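Local structure of shikimate kinase (Bacteroides thetaiotaomicron, 3VAA) at residues 57-62 with 89-94; 108-111 with 116-119. The protein probably catalyses the magnesium-dependent transfer of phosphate from ATP to the 3-hydroxyl of shikimate, the fifth step of the seven-step chorismate pathway. One frame throughout, in Å; residues are numbered along the deposited sequence. Where two conformers were deposited one is given.

Contact 1: residues 57-62 with 89-94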
loop_
_atom_site.group_PDB
_atom_site.type_symbol
_atom_site.label_atom_id
_atom_site.label_comp_id
_atom_site.label_asym_id
_atom_site.label_seq_id
_atom_site.Cartn_x
_atom_site.Cartn_y
_atom_site.Cartn_z
ATOM N N ASP A 57 -0.162 6.537 -6.072
ATOM C CA ASP A 57 -0.851 7.824 -5.902
ATOM C C ASP A 57 -0.026 8.978 -6.433
ATOM O O ASP A 57 -0.577 9.922 -7.039
ATOM C CB ASP A 57 -1.217 8.070 -4.453
ATOM C CG ASP A 57 -2.388 7.231 -3.985
ATOM O OD1 ASP A 57 -3.043 6.555 -4.811
ATOM O OD2 ASP A 57 -2.676 7.284 -2.767
ATOM N N TRP A 58 1.287 8.931 -6.200
ATOM C CA TRP A 58 2.181 9.972 -6.731
ATOM C C TRP A 58 2.162 9.919 -8.252
ATOM O O TRP A 58 2.091 10.959 -8.926
ATOM C CB TRP A 58 3.614 9.795 -6.195
ATOM C CG TRP A 58 4.655 10.652 -6.872
ATOM C CD1 TRP A 58 5.008 11.924 -6.540
ATOM C CD2 TRP A 58 5.477 10.286 -7.996
ATOM N NE1 TRP A 58 5.992 12.382 -7.392
ATOM C CE2 TRP A 58 6.298 11.396 -8.292
ATOM C CE3 TRP A 58 5.592 9.128 -8.782
ATOM C CZ2 TRP A 58 7.232 11.385 -9.338
ATOM C CZ3 TRP A 58 6.512 9.117 -9.829
ATOM C CH2 TRP A 58 7.324 10.245 -10.093
ATOM N N TYR A 59 2.216 8.700 -8.797
ATOM C CA TYR A 59 2.225 8.523 -10.254
ATOM C C TYR A 59 0.950 9.112 -10.889
ATOM O O TYR A 59 0.992 9.810 -11.918
ATOM C CB TYR A 59 2.401 7.044 -10.586
ATOM C CG TYR A 59 2.525 6.767 -12.047
ATOM C CD1 TYR A 59 3.753 6.852 -12.682
ATOM C CD2 TYR A 59 1.411 6.424 -12.815
ATOM C CE1 TYR A 59 3.869 6.608 -14.039
ATOM C CE2 TYR A 59 1.525 6.166 -14.157
ATOM C CZ TYR A 59 2.761 6.272 -14.771
ATOM O OH TYR A 59 2.900 6.024 -16.127
ATOM N N ILE A 60 -0.173 8.845 -10.249
ATOM C CA ILE A 60 -1.476 9.369 -10.675
ATOM C C ILE A 60 -1.451 10.911 -10.709
ATOM O O ILE A 60 -1.860 11.518 -11.694
ATOM C CB ILE A 60 -2.579 8.880 -9.726
ATOM C CG1 ILE A 60 -2.905 7.399 -9.990
ATOM C CG2 ILE A 60 -3.838 9.759 -9.878
ATOM C CD1 ILE A 60 -3.763 6.717 -8.862
ATOM N N GLU A 61 -0.936 11.530 -9.648
ATOM C CA GLU A 61 -0.887 12.998 -9.587
ATOM C C GLU A 61 0.012 13.587 -10.658
ATOM O O GLU A 61 -0.292 14.668 -11.210
ATOM C CB GLU A 61 -0.472 13.481 -8.191
ATOM C CG GLU A 61 -1.419 13.008 -7.095
ATOM C CD GLU A 61 -1.218 13.707 -5.751
ATOM O OE1 GLU A 61 -0.307 14.566 -5.629
ATOM O OE2 GLU A 61 -2.016 13.424 -4.826
ATOM N N GLU A 62 1.129 12.910 -10.938
ATOM C CA GLU A 62 2.044 13.350 -12.010
ATOM C C GLU A 62 1.374 13.300 -13.392
ATOM O O GLU A 62 1.574 14.174 -14.225
ATOM C CB GLU A 62 3.298 12.476 -12.054
ATOM C CG GLU A 62 4.261 12.679 -10.919
ATOM C CD GLU A 62 4.957 14.024 -10.946
ATOM O OE1 GLU A 62 5.315 14.521 -9.861
ATOM O OE2 GLU A 62 5.145 14.598 -12.038
ATOM N N HIS A 89 -2.071 -0.325 -14.554
ATOM C CA HIS A 89 -1.643 -1.018 -15.764
ATOM C C HIS A 89 -0.418 -0.383 -16.407
ATOM O O HIS A 89 0.401 -1.084 -16.991
ATOM C CB HIS A 89 -2.823 -1.203 -16.731
ATOM C CG HIS A 89 -3.767 -2.270 -16.289
ATOM N ND1 HIS A 89 -4.027 -3.389 -17.046
ATOM C CD2 HIS A 89 -4.424 -2.449 -15.117
ATOM C CE1 HIS A 89 -4.859 -4.179 -16.390
ATOM N NE2 HIS A 89 -5.117 -3.635 -15.216
ATOM N N GLU A 90 -0.289 0.930 -16.309
ATOM C CA GLU A 90 0.889 1.600 -16.832
ATOM C C GLU A 90 2.145 1.258 -16.027
ATOM O O GLU A 90 3.180 0.912 -16.606
ATOM C CB GLU A 90 0.702 3.116 -16.864
ATOM C CG GLU A 90 -0.265 3.600 -17.903
ATOM C CD GLU A 90 -0.129 5.088 -18.181
ATOM O OE1 GLU A 90 0.727 5.743 -17.549
ATOM O OE2 GLU A 90 -0.870 5.620 -19.027
ATOM N N VAL A 91 2.055 1.353 -14.692
ATOM C CA VAL A 91 3.254 1.116 -13.863
ATOM C C VAL A 91 3.633 -0.352 -13.887
ATOM O O VAL A 91 4.794 -0.704 -13.685
ATOM C CB VAL A 91 3.105 1.649 -12.403
ATOM C CG1 VAL A 91 2.831 3.173 -12.418
ATOM C CG2 VAL A 91 2.024 0.930 -11.635
ATOM N N ALA A 92 2.669 -1.219 -14.141
ATOM C CA ALA A 92 2.930 -2.656 -14.198
ATOM C C ALA A 92 3.845 -3.046 -15.379
ATOM O O ALA A 92 4.338 -4.173 -15.431
ATOM C CB ALA A 92 1.622 -3.419 -14.248
ATOM N N GLU A 93 4.056 -2.125 -16.316
ATOM C CA GLU A 93 4.941 -2.384 -17.445
ATOM C C GLU A 93 6.391 -2.026 -17.123
ATOM O O GLU A 93 7.290 -2.443 -17.837
ATOM C CB GLU A 93 4.457 -1.665 -18.707
ATOM C CG GLU A 93 3.052 -2.065 -19.111
ATOM C CD GLU A 93 2.612 -1.474 -20.444
ATOM O OE1 GLU A 93 3.482 -1.137 -21.268
ATOM O OE2 GLU A 93 1.388 -1.359 -20.669
ATOM N N PHE A 94 6.619 -1.255 -16.057
ATOM C CA PHE A 94 7.986 -0.918 -15.638
ATOM C C PHE A 94 8.735 -2.158 -15.129
ATOM O O PHE A 94 8.137 -3.048 -14.520
ATOM C CB PHE A 94 8.015 0.152 -14.539
ATOM C CG PHE A 94 7.262 1.414 -14.872
ATOM C CD1 PHE A 94 7.063 1.817 -16.187
ATOM C CD2 PHE A 94 6.821 2.241 -13.851
ATOM C CE1 PHE A 94 6.381 2.997 -16.476
ATOM C CE2 PHE A 94 6.158 3.433 -14.133
ATOM C CZ PHE A 94 5.934 3.806 -15.445
#
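Tyr-59 reaches from helix 56-64 to meet Glu-90 and Val-91 at the C-terminal end of helix 68-91 and Phe-94 in the turn that follows. The two helices follow one another between the outermost strand 53-55 and strand 97-100 of the parallel sheet, whose 2-3-1-4-5 strand order is that of the P-loop nucleoside-monophosphate-kinase fold. With CG anti to the backbone N (chi1 -176°), the phenol extends directly off its helix. Its hydroxyl donates a hydrogen bond of 2.6 Å, Tyr-59 OH to Glu-90 OE1, and approaches this oxygen nearly along the C-O axis. Carboxylate and ring planes stand 80° apart, yet OE1 itself lies at the ring edge, in its plane. Val-91 presses one methyl on the ring: CG1 sits 3.5 Å from the ring centroid, almost on the normal, a CH-pi contact for which a branched, buried side chain is well suited. Phe-94 comes from the opposite direction to Tyr-59. The ring planes are 71° apart, an oblique pairing in which Tyr-59 CE1 lies 3.8 Å from Phe-94 CZ, at the edge of the phenylalanine ring.

Tyrosine suits this half-buried place because it offers a flat apolar body to valine and phenylalanine while its hydroxyl meets the carboxylate. A second shell surrounds them. Glu-90 OE2 forms a salt bridge with Arg-63, so the carboxylate links two residues of helix 56-64 and probably stays charged. The two helices are packed together by the buried Ile-60, which lies on Leu-71, Leu-83 and Met-87 of helix 68-91. Phe-94 is positioned by a type I turn that begins at Val-91, closed by the bond from Phe-94 N to Val-91 O at 3.0 Å.

Contact 2: residues 108-111 with 116-119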
loop_
_atom_site.group_PDB
_atom_site.type_symbol
_atom_site.label_atom_id
_atom_site.label_comp_id
_atom_site.label_asym_id
_atom_site.label_seq_id
_atom_site.Cartn_x
_atom_site.Cartn_y
_atom_site.Cartn_z
ATOM N N PHE A 108 -10.819 -3.280 -6.392
ATOM C CA PHE A 108 -11.545 -2.961 -7.619
ATOM C C PHE A 108 -11.029 -3.672 -8.844
ATOM O O PHE A 108 -9.865 -4.122 -8.884
ATOM C CB PHE A 108 -11.511 -1.453 -7.814
ATOM C CG PHE A 108 -12.143 -0.711 -6.688
ATOM C CD1 PHE A 108 -13.524 -0.587 -6.612
ATOM C CD2 PHE A 108 -11.368 -0.194 -5.680
ATOM C CE1 PHE A 108 -14.116 0.079 -5.547
ATOM C CE2 PHE A 108 -11.948 0.460 -4.608
ATOM C CZ PHE A 108 -13.310 0.594 -4.539
ATOM N N TYR A 109 -11.907 -3.762 -9.853
ATOM C CA TYR A 109 -11.588 -4.429 -11.123
ATOM C C TYR A 109 -10.962 -5.791 -10.841
ATOM O O TYR A 109 -11.412 -6.483 -9.915
ATOM C CB TYR A 109 -10.695 -3.514 -11.988
ATOM C CG TYR A 109 -11.412 -2.241 -12.398
ATOM C CD1 TYR A 109 -12.223 -2.215 -13.531
ATOM C CD2 TYR A 109 -11.303 -1.080 -11.656
ATOM C CE1 TYR A 109 -12.905 -1.065 -13.898
ATOM C CE2 TYR A 109 -11.995 0.074 -12.006
ATOM C CZ TYR A 109 -12.781 0.080 -13.129
ATOM O OH TYR A 109 -13.455 1.209 -13.497
ATOM N N ASP A 110 -9.961 -6.197 -11.634
ATOM C CA ASP A 110 -9.191 -7.415 -11.349
ATOM C C ASP A 110 -7.804 -6.985 -10.845
ATOM O O ASP A 110 -6.809 -7.682 -11.057
ATOM C CB ASP A 110 -9.023 -8.261 -12.623
ATOM C CG ASP A 110 -8.321 -7.503 -13.755
ATOM O OD1 ASP A 110 -8.260 -6.245 -13.705
ATOM O OD2 ASP A 110 -7.848 -8.176 -14.711
ATOM N N ASN A 111 -7.739 -5.850 -10.155
ATOM C CA ASN A 111 -6.442 -5.275 -9.751
ATOM C C ASN A 111 -5.528 -6.236 -8.994
ATOM O O ASN A 111 -4.332 -6.280 -9.265
ATOM C CB ASN A 111 -6.655 -4.010 -8.918
ATOM C CG ASN A 111 -7.157 -2.807 -9.740
ATOM O OD1 ASN A 111 -7.260 -2.845 -10.973
ATOM N ND2 ASN A 111 -7.470 -1.714 -9.028
ATOM N N ASN A 116 -0.968 -9.933 -9.112
ATOM C CA ASN A 116 -0.431 -11.278 -8.904
ATOM C C ASN A 116 0.227 -11.854 -10.174
ATOM O O ASN A 116 1.284 -12.474 -10.095
ATOM C CB ASN A 116 -1.508 -12.240 -8.355
ATOM C CG ASN A 116 -1.674 -12.147 -6.833
ATOM O OD1 ASN A 116 -0.715 -11.885 -6.111
ATOM N ND2 ASN A 116 -2.869 -12.455 -6.348
ATOM N N ARG A 117 -0.395 -11.636 -11.329
ATOM C CA ARG A 117 0.124 -12.142 -12.609
ATOM C C ARG A 117 1.346 -11.404 -13.130
ATOM O O ARG A 117 2.162 -11.994 -13.839
ATOM C CB ARG A 117 -0.926 -12.049 -13.718
ATOM C CG ARG A 117 -2.169 -12.879 -13.529
ATOM C CD ARG A 117 -2.927 -13.031 -14.865
ATOM N NE ARG A 117 -3.242 -11.755 -15.510
ATOM C CZ ARG A 117 -4.364 -11.061 -15.325
ATOM N NH1 ARG A 117 -5.307 -11.495 -14.494
ATOM N NH2 ARG A 117 -4.541 -9.914 -15.970
ATOM N N THR A 118 1.481 -10.126 -12.797
ATOM C CA THR A 118 2.561 -9.303 -13.359
ATOM C C THR A 118 3.777 -9.046 -12.466
ATOM O O THR A 118 4.817 -8.637 -12.969
ATOM C CB THR A 118 2.043 -7.955 -13.872
ATOM O OG1 THR A 118 1.440 -7.216 -12.800
ATOM C CG2 THR A 118 1.008 -8.174 -14.985
ATOM N N GLY A 119 3.663 -9.298 -11.164
ATOM C CA GLY A 119 4.782 -9.094 -10.266
ATOM C C GLY A 119 4.567 -9.808 -8.954
ATOM O O GLY A 119 3.551 -10.472 -8.778
#
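The contact spans helix 111-118 from its N-terminal approach to its last turn, bringing Asp-110, the N-cap residue, near Arg-117. Asp-110 makes no capping bond; with CG set between the backbone N and the carbonyl carbon (chi1 58°), OD2 is brought to the side of Arg-117. Asp-110 OD2 lies 3.9 Å from Arg-117 NH2, a long salt bridge without a hydrogen bond. The carboxylate oxygen sits at the edge of the guanidinium, close to its plane, although the two flat groups are inclined at 45°. The arginine chain runs back toward the start of its helix, and a bend at chi3 (-54°) carries the guanidinium toward Asp-110; the two side chains cross at about a right angle.

In the P-loop kinase fold, this helix leads into strand 120-125 of the central sheet. The approach to it, 108-111, is a type II' turn in which Asn-111 N bonds to Phe-108 O. Arginine suits the exposed last turn because its long chain can serve two acids: its stronger partner is Glu-113, which bridges to NH1. At the helix start, an aspartate probably also interacts favourably with the helix dipole. Buried Asn-111, the first helical residue, directs ND2 to Ala-105 O.

Overall arrangement
Contact 1 is the more buried of the two, joining helix 56-64 to helix 68-91 with the turn after the second; contact 2 is a surface contact between the approach to helix 111-118 and that helix's own last turn. Their chemistry follows: in contact 1 a short hydrogen bond is combined with methyl and aromatic packing, whereas contact 2 rests on a long, solvent-side attraction between charges. The segments 89-94 and 116-119 nevertheless touch, Ala-92 CB lying 4.1 Å from Thr-118 OG1, with Phe-114 also packing on Ala-92. Arg-27, on strand 27-31, ties both regions together by bonding to the carbonyl oxygens of Phe-94 and Thr-118.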